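Local coordinates for protein glucosamine-6-phosphate deaminase (PDB 2BKX) that is a member of the glucosamine-6-phosphate isomerase/6-phosphogluconolactonase family with a Rossmann-like alpha/beta fold, and binds fructose-6-phosphate in a pocket, at residues Ala17-Asp22 with Arg192-Ile197. Sequence-based numbering, arbitrary orientation.
Sequences ARITAD and RILLLI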
loop_
_atom_site.group_PDB
_atom_site.type_symbol
_atom_site.label_atom_id
_atom_site.label_comp_id
_atom_site.label_asym_id
_atom_site.label_seq_id
_atom_site.Cartn_x
_atom_site.Cartn_y
_atom_site.Cartn_z
ATOM N N ALA A 17 10.997 -6.401 3.997
ATOM C CA ALA A 17 11.836 -6.481 2.818
ATOM C C ALA A 17 12.175 -7.928 2.489
ATOM O O ALA A 17 12.183 -8.319 1.320
ATOM C CB ALA A 17 13.069 -5.647 3.005
ATOM N N ARG A 18 12.417 -8.718 3.518
ATOM C CA ARG A 18 12.737 -10.131 3.295
ATOM C C ARG A 18 11.564 -10.892 2.669
ATOM O O ARG A 18 11.740 -11.683 1.711
ATOM C CB ARG A 18 13.199 -10.765 4.610
ATOM C CG ARG A 18 13.507 -12.261 4.529
ATOM C CD ARG A 18 14.604 -12.576 3.543
ATOM N NE ARG A 18 15.841 -11.935 3.960
ATOM C CZ ARG A 18 16.899 -11.757 3.195
ATOM N NH1 ARG A 18 16.879 -12.130 1.929
ATOM N NH2 ARG A 18 17.969 -11.162 3.704
ATOM N N ILE A 19 10.352 -10.661 3.178
ATOM C CA ILE A 19 9.156 -11.312 2.636
ATOM C C ILE A 19 8.930 -10.900 1.180
ATOM O O ILE A 19 8.624 -11.745 0.307
ATOM C CB ILE A 19 7.913 -11.004 3.460
ATOM C CG1 ILE A 19 8.004 -11.671 4.851
ATOM C CG2 ILE A 19 6.642 -11.402 2.725
ATOM C CD1 ILE A 19 7.020 -11.160 5.885
ATOM N N THR A 20 9.141 -9.613 0.888
ATOM C CA THR A 20 8.980 -9.130 -0.475
ATOM C C THR A 20 10.062 -9.759 -1.381
ATOM O O THR A 20 9.798 -10.173 -2.497
ATOM C CB THR A 20 9.034 -7.592 -0.509
ATOM O OG1 THR A 20 8.061 -7.084 0.405
ATOM C CG2 THR A 20 8.714 -7.048 -1.877
ATOM N N ALA A 21 11.308 -9.762 -0.900
ATOM C CA ALA A 21 12.394 -10.405 -1.636
ATOM C C ALA A 21 12.107 -11.875 -1.916
ATOM O O ALA A 21 12.384 -12.386 -2.997
ATOM C CB ALA A 21 13.680 -10.281 -0.895
ATOM N N ASP A 22 11.546 -12.563 -0.945
ATOM C CA ASP A 22 11.152 -13.971 -1.123
ATOM C C ASP A 22 10.195 -14.111 -2.304
ATOM O O ASP A 22 10.299 -15.030 -3.116
ATOM C CB ASP A 22 10.468 -14.520 0.145
ATOM C CG ASP A 22 11.418 -14.838 1.265
ATOM O OD1 ASP A 22 12.645 -14.982 1.045
ATOM O OD2 ASP A 22 10.934 -15.006 2.409
ATOM N N ARG A 192 -1.288 -12.985 -1.566
ATOM C CA ARG A 192 -0.661 -12.840 -0.260
ATOM C C ARG A 192 -0.690 -11.374 0.127
ATOM O O ARG A 192 -0.350 -10.532 -0.707
ATOM C CB ARG A 192 0.800 -13.303 -0.301
ATOM C CG ARG A 192 1.466 -13.332 1.014
ATOM C CD ARG A 192 2.873 -13.851 0.956
ATOM N NE ARG A 192 3.407 -13.891 2.320
ATOM C CZ ARG A 192 4.609 -14.331 2.639
ATOM N NH1 ARG A 192 5.440 -14.737 1.707
ATOM N NH2 ARG A 192 4.972 -14.343 3.907
ATOM N N ILE A 193 -1.078 -11.091 1.372
ATOM C CA ILE A 193 -1.130 -9.719 1.851
ATOM C C ILE A 193 -0.111 -9.514 2.960
ATOM O O ILE A 193 0.024 -10.371 3.829
ATOM C CB ILE A 193 -2.561 -9.338 2.290
ATOM C CG1 ILE A 193 -3.466 -9.277 0.994
ATOM C CG2 ILE A 193 -2.607 -7.977 3.002
ATOM C CD1 ILE A 193 -4.885 -9.168 1.189
ATOM N N LEU A 194 0.596 -8.392 2.903
ATOM C CA LEU A 194 1.565 -8.005 3.926
ATOM C C LEU A 194 1.175 -6.597 4.400
ATOM O O LEU A 194 1.357 -5.633 3.661
ATOM C CB LEU A 194 2.987 -8.034 3.345
ATOM C CG LEU A 194 4.083 -7.547 4.286
ATOM C CD1 LEU A 194 4.085 -8.331 5.574
ATOM C CD2 LEU A 194 5.466 -7.568 3.583
ATOM N N LEU A 195 0.593 -6.533 5.600
ATOM C CA LEU A 195 0.118 -5.295 6.207
ATOM C C LEU A 195 1.157 -4.835 7.224
ATOM O O LEU A 195 1.513 -5.564 8.144
ATOM C CB LEU A 195 -1.263 -5.493 6.843
ATOM C CG LEU A 195 -1.797 -4.344 7.682
ATOM C CD1 LEU A 195 -1.980 -3.087 6.877
ATOM C CD2 LEU A 195 -3.099 -4.761 8.319
ATOM N N LEU A 196 1.628 -3.597 7.047
ATOM C CA LEU A 196 2.657 -3.006 7.885
ATOM C C LEU A 196 2.026 -1.901 8.745
ATOM O O LEU A 196 1.335 -1.040 8.239
ATOM C CB LEU A 196 3.737 -2.362 7.012
ATOM C CG LEU A 196 4.346 -3.260 5.947
ATOM C CD1 LEU A 196 5.392 -2.523 5.114
ATOM C CD2 LEU A 196 4.917 -4.518 6.572
ATOM N N ILE A 197 2.344 -1.910 10.033
ATOM C CA ILE A 197 1.758 -0.965 10.975
ATOM C C ILE A 197 2.812 -0.516 11.966
ATOM O O ILE A 197 3.356 -1.340 12.724
ATOM C CB ILE A 197 0.549 -1.527 11.727
ATOM C CG1 ILE A 197 -0.425 -2.240 10.793
ATOM C CG2 ILE A 197 -0.178 -0.346 12.408
ATOM C CD1 ILE A 197 -1.629 -2.874 11.472
HETATM O O HOH W 1 8.160 -15.340 2.518
#
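Ile-19 carries most of this contact, reaching from helix 9-26 to Arg-192 and Leu-194. Its CG2 lies over one face of the Arg-192 guanidinium, 3.6 Å from Arg-192 CZ and displaced toward the rim of the group. The same methyl also reaches Leu-194 CD2, at 4.1 Å. The other branch ends at CD1, which meets Leu-194 CD1 at 4.1 Å. This follows from CG1 standing beside the backbone N (chi1 -68°), with CG2 anti to it. The side chain also touches Ile-128 on strand 128-131.

Thr-20 adds a lighter touch. Its OG1 sits 4.1 Å from Leu-194 CD2, a van der Waals approach, while the hydroxyl is hydrogen-bonded to Ala-16 O one turn back in the helix. Leu-194 is buried and also packs against Leu-130, Thr-230 and Leu-232 of the two flanking strands.

Asp-22 joins the contact through water. The water donates to Asp-22 OD2 (2.8 Å) and accepts from Arg-192 NH1 (2.9 Å), lying at the guanidinium edge in its plane. Asp-22 OD2 and Arg-192 NH1 themselves are 5.5 Å apart. Their opposite charges are not in contact, and the water probably helps to couple them. Arg-192 gets there fully extended, with CG anti to the backbone N (chi1 -174°).

The segments share no direct hydrogen bond. Apolar packing at Leu-194 passes to a one-water bridge at Arg-192. Helix 9-26 packs here on the parallel strands 128-131 and 193-197, with 229-234 the next parallel strand beside 193-197, the helix-on-sheet layering of a Rossmann-like alpha/beta fold.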